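Long-range contacts in phosphatidylinositol phosphate phosphatase (Schizosaccharomyces pombe, PDB 1I9Y), which removes, as the catalytic domain of a synaptojanin-like protein, the 5-phosphate from soluble and lipid inositol phosphates with magnesium as cofactor: residues D235-Q240 with R284-G289; D207-I212 with A280-I285. All blocks are in the same frame, centred on the assembly; numbering follows the deposited sequence.

Contact 1 of 2, residues D235-Q240 with R284-G289; sequences DQLNKQ and RILYRG
D235 and R284 form a two-pronged, end-on salt bridge between the start of helix 236-242 and strand 283-288. NH1 of R284 bonds OD2 of D235 at 2.7 Å, and NH2 of R284 bonds OD1 of D235 at 2.8 Å. The two flat groups are not coplanar, their planes standing 46° apart. OD2 lies in the guanidinium plane, yet NH1 reaches this oxygen from above the carboxylate plane; NH2 meets OD1 on its syn side. Bends at chi2 and chi3 steer the R284 chain to the acid, and NE of R284 has a second acid, E252, as its salt-bridge partner.

D235 is also the N-cap of the helix. The backbone N of N238 donates to OD2 of D235 at 2.8 Å, nearly straight. It approaches from the carboxylate face opposite NH1, and OD2 is thus held from both faces. With an arginine and a helix N-terminus at hand, the carboxylate is probably stabilised in its charged form.

In the DNase I-like fold, strand 283-288 is an outermost strand of the five-stranded sheet. Its side chains alternate: R284 and L286 face the helix, while I285 points away and packs on strand 309-320 of the other sheet. The helix and strand axes run 22° apart with a closest approach of 12.0 Å, a gap that long side chains span.

The apolar part centres on L237. With CG anti to the backbone N (chi1 -178°), its CD2 sits over the centre of one guanidinium face, 3.6 Å from CZ of R284. CB of L237 lies 3.6 Å from NH2 of R284 over the same plane. On its side away from the guanidinium, CD2 of L237 approaches CD1 of L286 loosely, at 4.3 Å, and F208 packs against both leucines.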
ATOM      1  N   ASP A 235     -17.313  12.536  -0.689  1.00 18.78           N
ATOM      2  CA  ASP A 235     -16.572  11.326  -1.059  1.00 18.76           C
ATOM      3  C   ASP A 235     -17.057  10.135  -0.248  1.00 18.89           C
ATOM      4  O   ASP A 235     -17.073  10.174   1.012  1.00 17.26           O
ATOM      5  CB  ASP A 235     -15.074  11.539  -0.844  1.00 17.59           C
ATOM      6  CG  ASP A 235     -14.276  10.243  -1.029  1.00 19.48           C
ATOM      7  OD1 ASP A 235     -14.240   9.719  -2.161  1.00 22.80           O
ATOM      8  OD2 ASP A 235     -13.701   9.742  -0.034  1.00 20.31           O
ATOM      9  N   GLN A 236     -17.464   9.077  -0.948  1.00 18.36           N
ATOM     10  CA  GLN A 236     -17.928   7.882  -0.215  1.00 20.47           C
ATOM     11  C   GLN A 236     -16.875   7.196   0.664  1.00 20.43           C
ATOM     12  O   GLN A 236     -17.200   6.722   1.750  1.00 21.72           O
ATOM     13  CB  GLN A 236     -18.490   6.842  -1.170  1.00 20.21           C
ATOM     14  CG  GLN A 236     -19.804   7.288  -1.828  1.00 21.03           C
ATOM     15  CD  GLN A 236     -20.073   6.426  -3.012  1.00 22.23           C
ATOM     16  OE1 GLN A 236     -19.224   5.578  -3.387  1.00 21.40           O
ATOM     17  NE2 GLN A 236     -21.227   6.617  -3.640  1.00 22.68           N
ATOM     18  N   LEU A 237     -15.627   7.065   0.203  1.00 20.45           N
ATOM     19  CA  LEU A 237     -14.649   6.403   1.053  1.00 21.43           C
ATOM     20  C   LEU A 237     -14.457   7.118   2.414  1.00 21.90           C
ATOM     21  O   LEU A 237     -14.415   6.440   3.476  1.00 21.88           O
ATOM     22  CB  LEU A 237     -13.288   6.284   0.358  1.00 20.46           C
ATOM     23  CG  LEU A 237     -12.257   5.543   1.232  1.00 19.51           C
ATOM     24  CD1 LEU A 237     -12.796   4.098   1.628  1.00 20.21           C
ATOM     25  CD2 LEU A 237     -10.931   5.391   0.448  1.00 20.57           C
ATOM     26  N   ASN A 238     -14.261   8.454   2.371  1.00 22.34           N
ATOM     27  CA  ASN A 238     -14.104   9.274   3.583  1.00 22.11           C
ATOM     28  C   ASN A 238     -15.310   9.022   4.524  1.00 21.98           C
ATOM     29  O   ASN A 238     -15.150   8.793   5.719  1.00 22.28           O
ATOM     30  CB  ASN A 238     -14.061  10.771   3.235  1.00 21.01           C
ATOM     31  CG  ASN A 238     -13.989  11.657   4.484  1.00 24.95           C
ATOM     32  OD1 ASN A 238     -13.056  11.569   5.289  1.00 26.25           O
ATOM     33  ND2 ASN A 238     -14.987  12.492   4.655  1.00 25.08           N
ATOM     34  N   LYS A 239     -16.497   9.052   3.961  1.00 21.98           N
ATOM     35  CA  LYS A 239     -17.708   8.854   4.760  1.00 25.46           C
ATOM     36  C   LYS A 239     -17.682   7.475   5.446  1.00 25.93           C
ATOM     37  O   LYS A 239     -17.932   7.385   6.641  1.00 24.38           O
ATOM     38  CB  LYS A 239     -18.951   9.001   3.864  1.00 24.69           C
ATOM     39  CG  LYS A 239     -20.318   8.983   4.607  1.00 31.21           C
ATOM     40  CD  LYS A 239     -21.449   9.354   3.620  1.00 34.71           C
ATOM     41  CE  LYS A 239     -22.864   9.242   4.205  1.00 38.38           C
ATOM     42  NZ  LYS A 239     -23.812   8.557   3.220  1.00 40.37           N
ATOM     43  N   GLN A 240     -17.410   6.411   4.687  1.00 26.80           N
ATOM     44  CA  GLN A 240     -17.379   5.071   5.265  1.00 26.46           C
ATOM     45  C   GLN A 240     -16.204   4.848   6.226  1.00 27.04           C
ATOM     46  O   GLN A 240     -16.328   4.063   7.163  1.00 28.83           O
ATOM     47  CB  GLN A 240     -17.351   4.016   4.186  1.00 25.34           C
ATOM     48  CG  GLN A 240     -18.544   4.077   3.289  1.00 24.65           C
ATOM     49  CD  GLN A 240     -19.857   4.141   4.058  1.00 27.50           C
ATOM     50  OE1 GLN A 240     -20.384   3.122   4.563  1.00 25.34           O
ATOM     51  NE2 GLN A 240     -20.386   5.340   4.161  1.00 25.14           N
ATOM     52  N   ARG A 284      -6.954   5.142  -4.542  1.00 16.76           N
ATOM     53  CA  ARG A 284      -6.460   5.550  -3.248  1.00 18.33           C
ATOM     54  C   ARG A 284      -5.414   4.737  -2.566  1.00 19.02           C
ATOM     55  O   ARG A 284      -5.229   3.536  -2.851  1.00 18.68           O
ATOM     56  CB  ARG A 284      -7.671   5.733  -2.363  1.00 19.97           C
ATOM     57  CG  ARG A 284      -7.995   7.194  -2.697  1.00 28.32           C
ATOM     58  CD  ARG A 284      -9.317   7.534  -2.802  1.00 23.82           C
ATOM     59  NE  ARG A 284      -9.582   8.233  -1.570  1.00 21.13           N
ATOM     60  CZ  ARG A 284     -10.802   8.609  -1.266  1.00 21.19           C
ATOM     61  NH1 ARG A 284     -11.025   9.233  -0.122  1.00 18.77           N
ATOM     62  NH2 ARG A 284     -11.751   8.345  -2.148  1.00 18.74           N
ATOM     63  N   ILE A 285      -4.686   5.401  -1.686  1.00 17.97           N
ATOM     64  CA  ILE A 285      -3.657   4.716  -0.949  1.00 17.41           C
ATOM     65  C   ILE A 285      -3.864   5.060   0.504  1.00 19.67           C
ATOM     66  O   ILE A 285      -3.873   6.219   0.885  1.00 18.84           O
ATOM     67  CB  ILE A 285      -2.261   5.166  -1.436  1.00 17.00           C
ATOM     68  CG1 ILE A 285      -2.109   4.878  -2.934  1.00 14.40           C
ATOM     69  CG2 ILE A 285      -1.149   4.440  -0.677  1.00 12.16           C
ATOM     70  CD1 ILE A 285      -0.839   5.604  -3.559  1.00 14.87           C
ATOM     71  N   LEU A 286      -4.076   4.017   1.295  1.00 20.75           N
ATOM     72  CA  LEU A 286      -4.305   4.099   2.720  1.00 21.72           C
ATOM     73  C   LEU A 286      -3.213   3.340   3.463  1.00 23.30           C
ATOM     74  O   LEU A 286      -2.670   2.341   2.923  1.00 23.61           O
ATOM     75  CB  LEU A 286      -5.638   3.443   3.057  1.00 22.09           C
ATOM     76  CG  LEU A 286      -6.829   3.973   2.274  1.00 21.95           C
ATOM     77  CD1 LEU A 286      -8.083   3.213   2.747  1.00 22.01           C
ATOM     78  CD2 LEU A 286      -6.982   5.504   2.476  1.00 20.56           C
ATOM     79  N   TYR A 287      -2.860   3.779   4.688  1.00 23.59           N
ATOM     80  CA  TYR A 287      -1.841   3.037   5.437  1.00 23.92           C
ATOM     81  C   TYR A 287      -2.221   2.839   6.892  1.00 26.13           C
ATOM     82  O   TYR A 287      -2.961   3.663   7.482  1.00 25.62           O
ATOM     83  CB  TYR A 287      -0.484   3.732   5.373  1.00 24.67           C
ATOM     84  CG  TYR A 287      -0.434   5.048   6.104  1.00 25.74           C
ATOM     85  CD1 TYR A 287       0.018   5.132   7.430  1.00 26.12           C
ATOM     86  CD2 TYR A 287      -0.856   6.209   5.478  1.00 26.73           C
ATOM     87  CE1 TYR A 287       0.039   6.374   8.111  1.00 28.18           C
ATOM     88  CE2 TYR A 287      -0.827   7.425   6.132  1.00 29.03           C
ATOM     89  CZ  TYR A 287      -0.379   7.498   7.441  1.00 29.17           C
ATOM     90  OH  TYR A 287      -0.356   8.722   8.013  1.00 33.80           O
ATOM     91  N   ARG A 288      -1.712   1.757   7.466  1.00 26.62           N
ATOM     92  CA  ARG A 288      -1.983   1.450   8.864  1.00 29.29           C
ATOM     93  C   ARG A 288      -0.627   1.162   9.519  1.00 29.91           C
ATOM     94  O   ARG A 288       0.210   0.395   8.986  1.00 29.35           O
ATOM     95  CB  ARG A 288      -2.907   0.233   8.989  1.00 30.92           C
ATOM     96  CG  ARG A 288      -3.379   0.049  10.402  1.00 33.10           C
ATOM     97  CD  ARG A 288      -3.707  -1.356  10.767  1.00 36.50           C
ATOM     98  NE  ARG A 288      -5.135  -1.563  10.724  1.00 39.19           N
ATOM     99  CZ  ARG A 288      -5.808  -2.432  11.480  1.00 39.68           C
ATOM    100  NH1 ARG A 288      -5.174  -3.192  12.363  1.00 41.30           N
ATOM    101  NH2 ARG A 288      -7.124  -2.531  11.349  1.00 38.02           N
ATOM    102  N   GLY A 289      -0.378   1.802  10.651  1.00 30.26           N
ATOM    103  CA  GLY A 289       0.893   1.612  11.332  1.00 29.54           C
ATOM    104  C   GLY A 289       1.694   2.897  11.277  1.00 29.87           C
ATOM    105  O   GLY A 289       1.349   3.845  10.550  1.00 29.90           O
TER

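Contact 2 of 2, residues D207-I212 with A280-I285; sequences DFNYRI and AWTDRI
The two signature motifs of inositol polyphosphate 5-phosphatases meet here: D207-R211 belongs to the GDFNYR motif, A280-I285 to the PAWTDRIL motif. In this family both contribute to the active site. D207 and D283 make one antiparallel non-hydrogen-bonded pair, beyond which the backbones are joined by looser bonds. The T282 carbonyl O accepts weakly from F208 N at 2.9 Å and from N209 N, also weakly, at 3.3 Å. Two waters fill out the seam. One accepts from W281 N and donates to Y210 O; the other donates to the carbonyls of W281 and T282 and accepts weakly from Y210 N. W281 centres an inverse gamma turn, and its carbonyl O takes a bond from NH2 of R284, in plane and on a lone pair, at 2.9 Å.

Side chains seal this seam. OD1 of D207 lies 3.3 Å from CB of T282, the two side chains running side by side, while OD2 of D207 bonds N33. R211, bent at chi2 (-65°), folds back over its own loop: NE bonds the N209 carbonyl O and NH2 bonds OD1 of N209. This bend lays CD of R211 on CB of A280 at 3.4 Å and brings its NE to 3.8 Å from CG2 of T282. A leucine in its place would probably leave both N209 oxygens without these donors, the N209 amide then held by its ND2 bond to L167. CD1 of I212 touches CZ3 of W281 at 3.6 Å, and helix 228-232 packs against the same indole.

The direct backbone bonds between D207-I212 and A280-I285 are weak, though G206 adds one to R284; holding the two motifs together probably relies also on side-chain packing and on partners such as N33.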
ATOM      1  N   ASP A 207      -7.913   0.662  -6.854  1.00 14.71           N
ATOM      2  CA  ASP A 207      -9.124   1.278  -7.365  1.00 15.90           C
ATOM      3  C   ASP A 207     -10.248   0.765  -6.478  1.00 15.96           C
ATOM      4  O   ASP A 207     -10.896  -0.263  -6.795  1.00 16.05           O
ATOM      5  CB  ASP A 207      -9.387   0.867  -8.814  1.00 15.04           C
ATOM      6  CG  ASP A 207     -10.634   1.540  -9.389  1.00 17.54           C
ATOM      7  OD1 ASP A 207     -11.426   2.173  -8.634  1.00 19.30           O
ATOM      8  OD2 ASP A 207     -10.833   1.436 -10.622  1.00 20.40           O
ATOM      9  N   PHE A 208     -10.505   1.516  -5.400  1.00 15.60           N
ATOM     10  CA  PHE A 208     -11.528   1.107  -4.434  1.00 16.93           C
ATOM     11  C   PHE A 208     -12.889   1.443  -4.959  1.00 17.16           C
ATOM     12  O   PHE A 208     -13.876   1.019  -4.414  1.00 18.81           O
ATOM     13  CB  PHE A 208     -11.292   1.739  -3.058  1.00 14.19           C
ATOM     14  CG  PHE A 208      -9.999   1.349  -2.410  1.00 17.09           C
ATOM     15  CD1 PHE A 208      -9.305   0.194  -2.792  1.00 16.61           C
ATOM     16  CD2 PHE A 208      -9.510   2.097  -1.336  1.00 17.82           C
ATOM     17  CE1 PHE A 208      -8.176  -0.193  -2.115  1.00 17.00           C
ATOM     18  CE2 PHE A 208      -8.389   1.718  -0.656  1.00 17.79           C
ATOM     19  CZ  PHE A 208      -7.700   0.543  -1.049  1.00 16.83           C
ATOM     20  N   ASN A 209     -12.912   2.234  -6.031  1.00 18.93           N
ATOM     21  CA  ASN A 209     -14.123   2.595  -6.711  1.00 17.24           C
ATOM     22  C   ASN A 209     -15.135   3.440  -5.967  1.00 17.90           C
ATOM     23  O   ASN A 209     -16.226   3.620  -6.465  1.00 18.40           O
ATOM     24  CB  ASN A 209     -14.821   1.343  -7.229  1.00 19.76           C
ATOM     25  CG  ASN A 209     -14.792   1.220  -8.755  1.00 20.30           C
ATOM     26  OD1 ASN A 209     -14.960   2.187  -9.481  1.00 19.10           O
ATOM     27  ND2 ASN A 209     -14.587  -0.019  -9.234  1.00 22.33           N
ATOM     28  N   TYR A 210     -14.800   3.933  -4.786  1.00 17.57           N
ATOM     29  CA  TYR A 210     -15.731   4.795  -4.059  1.00 17.81           C
ATOM     30  C   TYR A 210     -15.885   6.093  -4.818  1.00 17.80           C
ATOM     31  O   TYR A 210     -14.911   6.585  -5.434  1.00 18.84           O
ATOM     32  CB  TYR A 210     -15.219   5.107  -2.684  1.00 16.35           C
ATOM     33  CG  TYR A 210     -15.372   3.925  -1.752  1.00 16.97           C
ATOM     34  CD1 TYR A 210     -14.366   2.988  -1.647  1.00 16.21           C
ATOM     35  CD2 TYR A 210     -16.520   3.766  -0.990  1.00 15.85           C
ATOM     36  CE1 TYR A 210     -14.473   1.903  -0.792  1.00 16.75           C
ATOM     37  CE2 TYR A 210     -16.668   2.664  -0.128  1.00 16.28           C
ATOM     38  CZ  TYR A 210     -15.633   1.737  -0.038  1.00 17.85           C
ATOM     39  OH  TYR A 210     -15.758   0.630   0.760  1.00 16.99           O
ATOM     40  N   ARG A 211     -17.087   6.656  -4.762  1.00 17.80           N
ATOM     41  CA  ARG A 211     -17.392   7.852  -5.567  1.00 18.97           C
ATOM     42  C   ARG A 211     -17.726   9.121  -4.782  1.00 20.55           C
ATOM     43  O   ARG A 211     -17.753   9.156  -3.499  1.00 20.29           O
ATOM     44  CB  ARG A 211     -18.562   7.539  -6.515  1.00 19.24           C
ATOM     45  CG  ARG A 211     -18.399   6.161  -7.270  1.00 19.53           C
ATOM     46  CD  ARG A 211     -17.173   6.226  -8.204  1.00 21.88           C
ATOM     47  NE  ARG A 211     -16.950   4.935  -8.836  1.00 25.20           N
ATOM     48  CZ  ARG A 211     -17.537   4.559  -9.980  1.00 25.35           C
ATOM     49  NH1 ARG A 211     -18.357   5.402 -10.628  1.00 21.69           N
ATOM     50  NH2 ARG A 211     -17.361   3.306 -10.409  1.00 24.58           N
ATOM     51  N   ILE A 212     -17.917  10.186  -5.573  1.00 20.52           N
ATOM     52  CA  ILE A 212     -18.312  11.472  -5.034  1.00 19.36           C
ATOM     53  C   ILE A 212     -19.825  11.490  -5.226  1.00 19.75           C
ATOM     54  O   ILE A 212     -20.330  11.454  -6.351  1.00 20.87           O
ATOM     55  CB  ILE A 212     -17.677  12.605  -5.794  1.00 19.25           C
ATOM     56  CG1 ILE A 212     -16.159  12.581  -5.537  1.00 18.27           C
ATOM     57  CG2 ILE A 212     -18.367  13.971  -5.379  1.00 17.70           C
ATOM     58  CD1 ILE A 212     -15.418  13.691  -6.247  1.00 16.85           C
ATOM     59  N   ALA A 280     -14.659  11.040  -9.774  1.00 17.93           N
ATOM     60  CA  ALA A 280     -14.495  10.457  -8.459  1.00 20.55           C
ATOM     61  C   ALA A 280     -13.033  10.184  -8.115  1.00 20.75           C
ATOM     62  O   ALA A 280     -12.205  10.013  -9.031  1.00 19.89           O
ATOM     63  CB  ALA A 280     -15.283   9.087  -8.417  1.00 19.84           C
ATOM     64  N   TRP A 281     -12.735  10.144  -6.806  1.00 19.52           N
ATOM     65  CA  TRP A 281     -11.426   9.728  -6.354  1.00 18.17           C
ATOM     66  C   TRP A 281     -11.506   8.196  -6.129  1.00 17.76           C
ATOM     67  O   TRP A 281     -11.505   7.679  -4.998  1.00 16.78           O
ATOM     68  CB  TRP A 281     -10.993  10.413  -5.060  1.00 19.61           C
ATOM     69  CG  TRP A 281     -10.588  11.850  -5.269  1.00 19.38           C
ATOM     70  CD1 TRP A 281      -9.454  12.343  -5.868  1.00 19.07           C
ATOM     71  CD2 TRP A 281     -11.290  12.959  -4.754  1.00 20.34           C
ATOM     72  NE1 TRP A 281      -9.409  13.752  -5.727  1.00 19.44           N
ATOM     73  CE2 TRP A 281     -10.527  14.130  -5.050  1.00 20.07           C
ATOM     74  CE3 TRP A 281     -12.506  13.084  -4.063  1.00 20.19           C
ATOM     75  CZ2 TRP A 281     -10.955  15.400  -4.656  1.00 20.04           C
ATOM     76  CZ3 TRP A 281     -12.918  14.358  -3.679  1.00 20.04           C
ATOM     77  CH2 TRP A 281     -12.144  15.488  -3.979  1.00 19.69           C
ATOM     78  N   THR A 282     -11.554   7.462  -7.229  1.00 17.56           N
ATOM     79  CA  THR A 282     -11.642   5.984  -7.172  1.00 17.29           C
ATOM     80  C   THR A 282     -10.343   5.365  -6.707  1.00 17.34           C
ATOM     81  O   THR A 282     -10.334   4.312  -6.091  1.00 16.18           O
ATOM     82  CB  THR A 282     -11.892   5.432  -8.590  1.00 17.29           C
ATOM     83  OG1 THR A 282     -10.996   6.116  -9.473  1.00 20.41           O
ATOM     84  CG2 THR A 282     -13.291   5.736  -9.060  1.00 16.26           C
ATOM     85  N   ASP A 283      -9.237   6.028  -7.035  1.00 16.54           N
ATOM     86  CA  ASP A 283      -7.905   5.521  -6.729  1.00 17.55           C
ATOM     87  C   ASP A 283      -7.314   6.055  -5.418  1.00 18.21           C
ATOM     88  O   ASP A 283      -7.162   7.258  -5.232  1.00 18.55           O
ATOM     89  CB  ASP A 283      -7.009   5.890  -7.902  1.00 17.16           C
ATOM     90  CG  ASP A 283      -7.640   5.428  -9.187  1.00 19.49           C
ATOM     91  OD1 ASP A 283      -7.601   4.204  -9.370  1.00 16.99           O
ATOM     92  OD2 ASP A 283      -8.270   6.229  -9.940  1.00 20.52           O
ATOM     93  N   ARG A 284      -6.954   5.142  -4.542  1.00 16.76           N
ATOM     94  CA  ARG A 284      -6.460   5.550  -3.248  1.00 18.33           C
ATOM     95  C   ARG A 284      -5.414   4.737  -2.566  1.00 19.02           C
ATOM     96  O   ARG A 284      -5.229   3.536  -2.851  1.00 18.68           O
ATOM     97  CB  ARG A 284      -7.671   5.733  -2.363  1.00 19.97           C
ATOM     98  CG  ARG A 284      -7.995   7.194  -2.697  1.00 28.32           C
ATOM     99  CD  ARG A 284      -9.317   7.534  -2.802  1.00 23.82           C
ATOM    100  NE  ARG A 284      -9.582   8.233  -1.570  1.00 21.13           N
ATOM    101  CZ  ARG A 284     -10.802   8.609  -1.266  1.00 21.19           C
ATOM    102  NH1 ARG A 284     -11.025   9.233  -0.122  1.00 18.77           N
ATOM    103  NH2 ARG A 284     -11.751   8.345  -2.148  1.00 18.74           N
ATOM    104  N   ILE A 285      -4.686   5.401  -1.686  1.00 17.97           N
ATOM    105  CA  ILE A 285      -3.657   4.716  -0.949  1.00 17.41           C
ATOM    106  C   ILE A 285      -3.864   5.060   0.504  1.00 19.67           C
ATOM    107  O   ILE A 285      -3.873   6.219   0.885  1.00 18.84           O
ATOM    108  CB  ILE A 285      -2.261   5.166  -1.436  1.00 17.00           C
ATOM    109  CG1 ILE A 285      -2.109   4.878  -2.934  1.00 14.40           C
ATOM    110  CG2 ILE A 285      -1.149   4.440  -0.677  1.00 12.16           C
ATOM    111  CD1 ILE A 285      -0.839   5.604  -3.559  1.00 14.87           C
TER
HETATM  112  O   HOH W   1     -14.499   9.489  -4.978  1.00 14.31           O
HETATM  113  O   HOH W   2     -12.075   5.034  -4.010  1.00 16.30           O

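Both contacts are buried; both use strand 283-288 and share R284, contact 2 at the first residues of the strand and contact 1 further along, their centres 9 Å apart. Contact 2 joins the loop after strand 201-205 to the run-in and first residues of strand 283-288, through weak backbone bonds, waters and many small apolar touches, and buries 483 Å². Contact 1, smaller at 201 Å², ties the strand to a helix by charge, with leucines beside it. They differ in reach: contact 2 brings backbones together, contact 1 works through long side chains. Backbone bonding between Q236 and R211 also links helix 236-242 directly to the GDFNYR loop.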